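Local coordinates for molybdopterin biosynthesis protein (Mycobacterium abscessus, PDB 3TCR) that probably binds molybdopterin and takes part in the biosynthesis of the molybdenum cofactor, at residues V103-T108 with L165-A170; L133-A138 with A181-M186. One frame throughout, in Å; residues are numbered along the deposited sequence.

Interaction 1 (V103-T108 with L165-A170); sequences VDLVVT and LVVNIA
D104 to T108 pairs in parallel with L165 to I169 in the middle of the mixed beta-sheet of the alpha/beta fold of this probable molybdopterin-binding domain. Five backbone hydrogen bonds form the ladder: L165 N to D104 O, V106 N to L165 O, V167 N to V106 O, T108 N to V167 O and I169 N to T108 O. The last is nearly straight at its hydrogen, 175°, over 2.8 Å from I169 N to T108 O. CA-H...O contacts fill in between, the shortest from L105 CA to L165 O at 3.3 Å. L105, V107, L165 and V167 project from one face, toward the helices 133-145 and 173-196. There L105 CD1 lies 4.0 Å from L165 CG, while V107 CG1 reaches I169 CD1 at 3.7 Å. The other face carries V106, V166, T108 and N168. T108 OG1, set between its backbone N and carbonyl carbon (chi1 71°), there accepts a hydrogen bond from N168 ND2 at 2.7 Å, lying 19° out of the amide plane; the same amide also bonds T124 OG1 and V157 N. T108 OG1 in turn donates to a water, 2.7 Å away, which donates a hydrogen bond to I169 O at 2.8 Å.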
loop_
_atom_site.group_PDB
_atom_site.type_symbol
_atom_site.label_atom_id
_atom_site.label_comp_id
_atom_site.label_asym_id
_atom_site.label_seq_id
_atom_site.Cartn_x
_atom_site.Cartn_y
_atom_site.Cartn_z
ATOM N N VAL A 103 -19.753 16.913 7.232
ATOM C CA VAL A 103 -18.499 17.134 7.919
ATOM C C VAL A 103 -17.294 16.987 6.942
ATOM O O VAL A 103 -17.269 16.092 6.099
ATOM C CB VAL A 103 -18.370 16.165 9.115
ATOM C CG1 VAL A 103 -16.978 16.237 9.750
ATOM C CG2 VAL A 103 -19.493 16.408 10.149
ATOM N N ASP A 104 -16.289 17.839 7.076
ATOM C CA ASP A 104 -15.113 17.794 6.171
ATOM C C ASP A 104 -14.077 16.722 6.504
ATOM O O ASP A 104 -13.490 16.124 5.597
ATOM C CB ASP A 104 -14.423 19.147 6.141
ATOM C CG ASP A 104 -15.374 20.265 5.720
ATOM O OD1 ASP A 104 -15.841 20.263 4.558
ATOM O OD2 ASP A 104 -15.699 21.127 6.547
ATOM N N LEU A 105 -13.853 16.495 7.798
ATOM C CA LEU A 105 -12.882 15.501 8.277
ATOM C C LEU A 105 -13.408 14.678 9.430
ATOM O O LEU A 105 -13.858 15.220 10.430
ATOM C CB LEU A 105 -11.601 16.204 8.715
ATOM C CG LEU A 105 -10.506 15.348 9.312
ATOM C CD1 LEU A 105 -10.008 14.300 8.329
ATOM C CD2 LEU A 105 -9.402 16.304 9.802
ATOM N N VAL A 106 -13.356 13.366 9.285
ATOM C CA VAL A 106 -13.632 12.441 10.368
ATOM C C VAL A 106 -12.356 11.656 10.640
ATOM O O VAL A 106 -11.795 11.036 9.711
ATOM C CB VAL A 106 -14.750 11.466 9.978
ATOM C CG1 VAL A 106 -14.854 10.336 10.994
ATOM C CG2 VAL A 106 -16.080 12.191 9.777
ATOM N N VAL A 107 -11.852 11.740 11.873
ATOM C CA VAL A 107 -10.745 10.929 12.354
ATOM C C VAL A 107 -11.325 9.907 13.333
ATOM O O VAL A 107 -11.974 10.284 14.325
ATOM C CB VAL A 107 -9.745 11.807 13.102
ATOM C CG1 VAL A 107 -8.568 10.994 13.688
ATOM C CG2 VAL A 107 -9.261 12.949 12.194
ATOM N N THR A 108 -11.140 8.621 13.038
ATOM C CA THR A 108 -11.522 7.541 13.941
ATOM C C THR A 108 -10.220 7.141 14.642
ATOM O O THR A 108 -9.151 7.171 14.007
ATOM C CB THR A 108 -12.116 6.303 13.203
ATOM O OG1 THR A 108 -11.091 5.598 12.479
ATOM C CG2 THR A 108 -13.217 6.688 12.240
ATOM N N LEU A 165 -13.644 13.589 4.185
ATOM C CA LEU A 165 -12.401 12.835 4.298
ATOM C C LEU A 165 -12.446 12.023 5.620
ATOM O O LEU A 165 -12.697 12.586 6.669
ATOM C CB LEU A 165 -11.188 13.779 4.261
ATOM C CG LEU A 165 -9.781 13.213 4.438
ATOM C CD1 LEU A 165 -9.460 12.170 3.379
ATOM C CD2 LEU A 165 -8.750 14.366 4.482
ATOM N N VAL A 166 -12.246 10.705 5.511
ATOM C CA VAL A 166 -12.302 9.758 6.616
ATOM C C VAL A 166 -10.945 9.066 6.739
ATOM O O VAL A 166 -10.437 8.511 5.756
ATOM C CB VAL A 166 -13.413 8.698 6.412
ATOM C CG1 VAL A 166 -13.550 7.827 7.670
ATOM C CG2 VAL A 166 -14.747 9.375 6.029
ATOM N N VAL A 167 -10.363 9.116 7.939
ATOM C CA VAL A 167 -9.051 8.539 8.218
ATOM C C VAL A 167 -9.040 7.770 9.555
ATOM O O VAL A 167 -9.392 8.323 10.619
ATOM C CB VAL A 167 -7.966 9.650 8.253
ATOM C CG1 VAL A 167 -6.554 9.054 8.398
ATOM C CG2 VAL A 167 -8.085 10.570 7.003
ATOM N N ASN A 168 -8.667 6.495 9.496
ATOM C CA ASN A 168 -8.461 5.676 10.694
ATOM C C ASN A 168 -7.054 5.848 11.287
ATOM O O ASN A 168 -6.039 5.671 10.567
ATOM C CB ASN A 168 -8.548 4.184 10.350
ATOM C CG ASN A 168 -9.863 3.754 9.720
ATOM O OD1 ASN A 168 -9.850 2.811 8.893
ATOM N ND2 ASN A 168 -10.995 4.341 10.147
ATOM N N ILE A 169 -6.965 6.143 12.578
ATOM C CA ILE A 169 -5.675 6.000 13.273
ATOM C C ILE A 169 -5.764 5.070 14.491
ATOM O O ILE A 169 -6.852 4.859 15.040
ATOM C CB ILE A 169 -5.036 7.361 13.603
ATOM C CG1 ILE A 169 -5.719 8.075 14.721
ATOM C CG2 ILE A 169 -5.119 8.332 12.409
ATOM C CD1 ILE A 169 -5.338 9.571 14.658
ATOM N N ALA A 170 -4.623 4.508 14.879
ATOM C CA ALA A 170 -4.543 3.612 16.042
ATOM C C ALA A 170 -4.848 4.371 17.295
ATOM O O ALA A 170 -4.764 5.607 17.339
ATOM C CB ALA A 170 -3.183 2.917 16.160
HETATM O O HOH W 1 -9.303 4.123 13.823
#

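Interaction 2 (L133-A138 with A181-M186); sequences LGIAEA and ATLTPM
M186 lays the end of its thioether over the I135 turn of the facing helix, in an antiparallel helix-helix packing that covers one face of the alpha/beta sheet. The short segments 133-138 and 181-186 run at 156° to each other, their axes 9.8 Å apart, and no hydrogen bond joins them. M186 starts with CG anti to its own carbonyl carbon, extends through CG and then bends at SD (chi3 107°), which brings the methyl against backbone: CE is 3.9 Å from G134 O and 4.1 Å from I135 CA. Along the same thioether, I135 CG1 meets M186 SD at 4.2 Å, the two side chains lying alongside with their ends pointed opposite ways. The second branch of I135 serves a different neighbour. Its CG2, anti to the backbone N, comes to 3.9 Å from L183 CD1, and the isoleucine also rests on L165 and V167 of the sheet, so it sits where both helices and the strand 164-169 meet. A138 has its CB directed at the other helix, beside T182. The threonine is turned so that its methyl faces the contact, while OG1 has weak hydrogen bonds with D178 O and S142 OG. A second subunit packs against the pair: its L153 touches both I135 and M186, its L144 packs on A138, and its R140 forms a salt bridge with E137, which places this helix pair at the subunit interface of the three-chain assembly. At the A138 end, T182 CG2 lies 3.8 Å from A138 CB and 3.9 Å from A138 O.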
loop_
_atom_site.group_PDB
_atom_site.type_symbol
_atom_site.label_atom_id
_atom_site.label_comp_id
_atom_site.label_asym_id
_atom_site.label_seq_id
_atom_site.Cartn_x
_atom_site.Cartn_y
_atom_site.Cartn_z
ATOM N N LEU A 133 -4.784 5.880 -0.434
ATOM C CA LEU A 133 -3.773 5.008 0.102
ATOM C C LEU A 133 -2.594 5.811 0.605
ATOM O O LEU A 133 -1.967 5.449 1.601
ATOM C CB LEU A 133 -3.310 4.003 -0.960
ATOM C CG LEU A 133 -4.207 2.797 -1.230
ATOM C CD1 LEU A 133 -3.664 1.974 -2.415
ATOM C CD2 LEU A 133 -4.320 1.955 0.032
ATOM N N GLY A 134 -2.283 6.889 -0.090
ATOM C CA GLY A 134 -1.214 7.776 0.317
ATOM C C GLY A 134 -1.272 8.234 1.754
ATOM O O GLY A 134 -0.229 8.388 2.396
ATOM N N ILE A 135 -2.480 8.499 2.258
ATOM C CA ILE A 135 -2.649 8.934 3.650
ATOM C C ILE A 135 -2.312 7.764 4.596
ATOM O O ILE A 135 -1.473 7.912 5.503
ATOM C CB ILE A 135 -4.070 9.491 3.913
ATOM C CG1 ILE A 135 -4.333 10.797 3.120
ATOM C CG2 ILE A 135 -4.288 9.813 5.374
ATOM C CD1 ILE A 135 -5.753 11.310 3.265
ATOM N N ALA A 136 -2.943 6.610 4.361
ATOM C CA ALA A 136 -2.788 5.417 5.213
ATOM C C ALA A 136 -1.321 4.970 5.226
ATOM O O ALA A 136 -0.775 4.690 6.293
ATOM C CB ALA A 136 -3.708 4.259 4.755
ATOM N N GLU A 137 -0.701 4.926 4.042
ATOM C CA GLU A 137 0.716 4.560 3.882
ATOM C C GLU A 137 1.673 5.532 4.584
ATOM O O GLU A 137 2.627 5.104 5.260
ATOM C CB GLU A 137 1.115 4.483 2.392
ATOM C CG GLU A 137 0.443 3.394 1.567
ATOM C CD GLU A 137 0.680 3.510 0.049
ATOM O OE1 GLU A 137 1.432 4.418 -0.419
ATOM O OE2 GLU A 137 0.120 2.657 -0.681
ATOM N N ALA A 138 1.450 6.817 4.402
ATOM C CA ALA A 138 2.264 7.830 5.094
ATOM C C ALA A 138 2.129 7.724 6.646
ATOM O O ALA A 138 3.108 7.917 7.365
ATOM C CB ALA A 138 1.897 9.249 4.620
ATOM N N ALA A 181 0.186 14.448 13.213
ATOM C CA ALA A 181 1.232 15.306 12.606
ATOM C C ALA A 181 1.377 15.021 11.090
ATOM O O ALA A 181 1.575 15.936 10.291
ATOM C CB ALA A 181 2.590 15.159 13.329
ATOM N N THR A 182 1.228 13.765 10.709
ATOM C CA THR A 182 1.279 13.354 9.299
ATOM C C THR A 182 -0.006 13.758 8.559
ATOM O O THR A 182 0.035 14.285 7.457
ATOM C CB THR A 182 1.484 11.829 9.183
ATOM O OG1 THR A 182 2.773 11.494 9.684
ATOM C CG2 THR A 182 1.380 11.357 7.744
ATOM N N LEU A 183 -1.136 13.553 9.214
ATOM C CA LEU A 183 -2.438 13.706 8.584
ATOM C C LEU A 183 -2.870 15.132 8.359
ATOM O O LEU A 183 -3.439 15.447 7.312
ATOM C CB LEU A 183 -3.528 13.027 9.414
ATOM C CG LEU A 183 -4.960 13.425 9.023
ATOM C CD1 LEU A 183 -5.242 12.912 7.609
ATOM C CD2 LEU A 183 -5.940 12.853 10.023
ATOM N N THR A 184 -2.717 15.985 9.363
ATOM C CA THR A 184 -3.374 17.287 9.278
ATOM C C THR A 184 -2.926 18.167 8.110
ATOM O O THR A 184 -3.760 18.819 7.507
ATOM C CB THR A 184 -3.396 18.057 10.605
ATOM O OG1 THR A 184 -2.072 18.298 11.092
ATOM C CG2 THR A 184 -4.238 17.287 11.665
ATOM N N PRO A 185 -1.628 18.172 7.747
ATOM C CA PRO A 185 -1.344 18.978 6.521
ATOM C C PRO A 185 -1.969 18.383 5.262
ATOM O O PRO A 185 -2.372 19.110 4.378
ATOM C CB PRO A 185 0.180 18.999 6.421
ATOM C CG PRO A 185 0.678 18.511 7.738
ATOM C CD PRO A 185 -0.408 17.640 8.356
ATOM N N MET A 186 -2.053 17.067 5.186
ATOM C CA MET A 186 -2.676 16.410 4.039
ATOM C C MET A 186 -4.168 16.745 3.972
ATOM O O MET A 186 -4.701 17.084 2.899
ATOM C CB MET A 186 -2.471 14.900 4.105
ATOM C CG MET A 186 -1.013 14.462 3.979
ATOM S SD MET A 186 -0.778 12.669 4.236
ATOM C CE MET A 186 -0.457 12.263 2.538
#

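How the interactions relate
After strands 44-51 and 76-84 the chain lays down strand 105-109, passes through helix 133-145 and, by way of the antiparallel strand 158-161, into strand 164-169 and then helix 173-196. Interaction 1 closes the loop from 103-108 to 165-170, and interaction 2 that from 133-138 to 181-186; their segments alternate, so the two loops cross. The contacts, with centres about 11 Å apart, meet on the face of the sheet on which helices 133-145 and 173-196 pack: V167 CG2 packs on L183 CD1 at 3.7 Å and L165 CD1 on I135 CD1 at 3.8 Å. V107 touches L183 as well, so both central strands take part in a single hydrophobic layer beneath the helix pair.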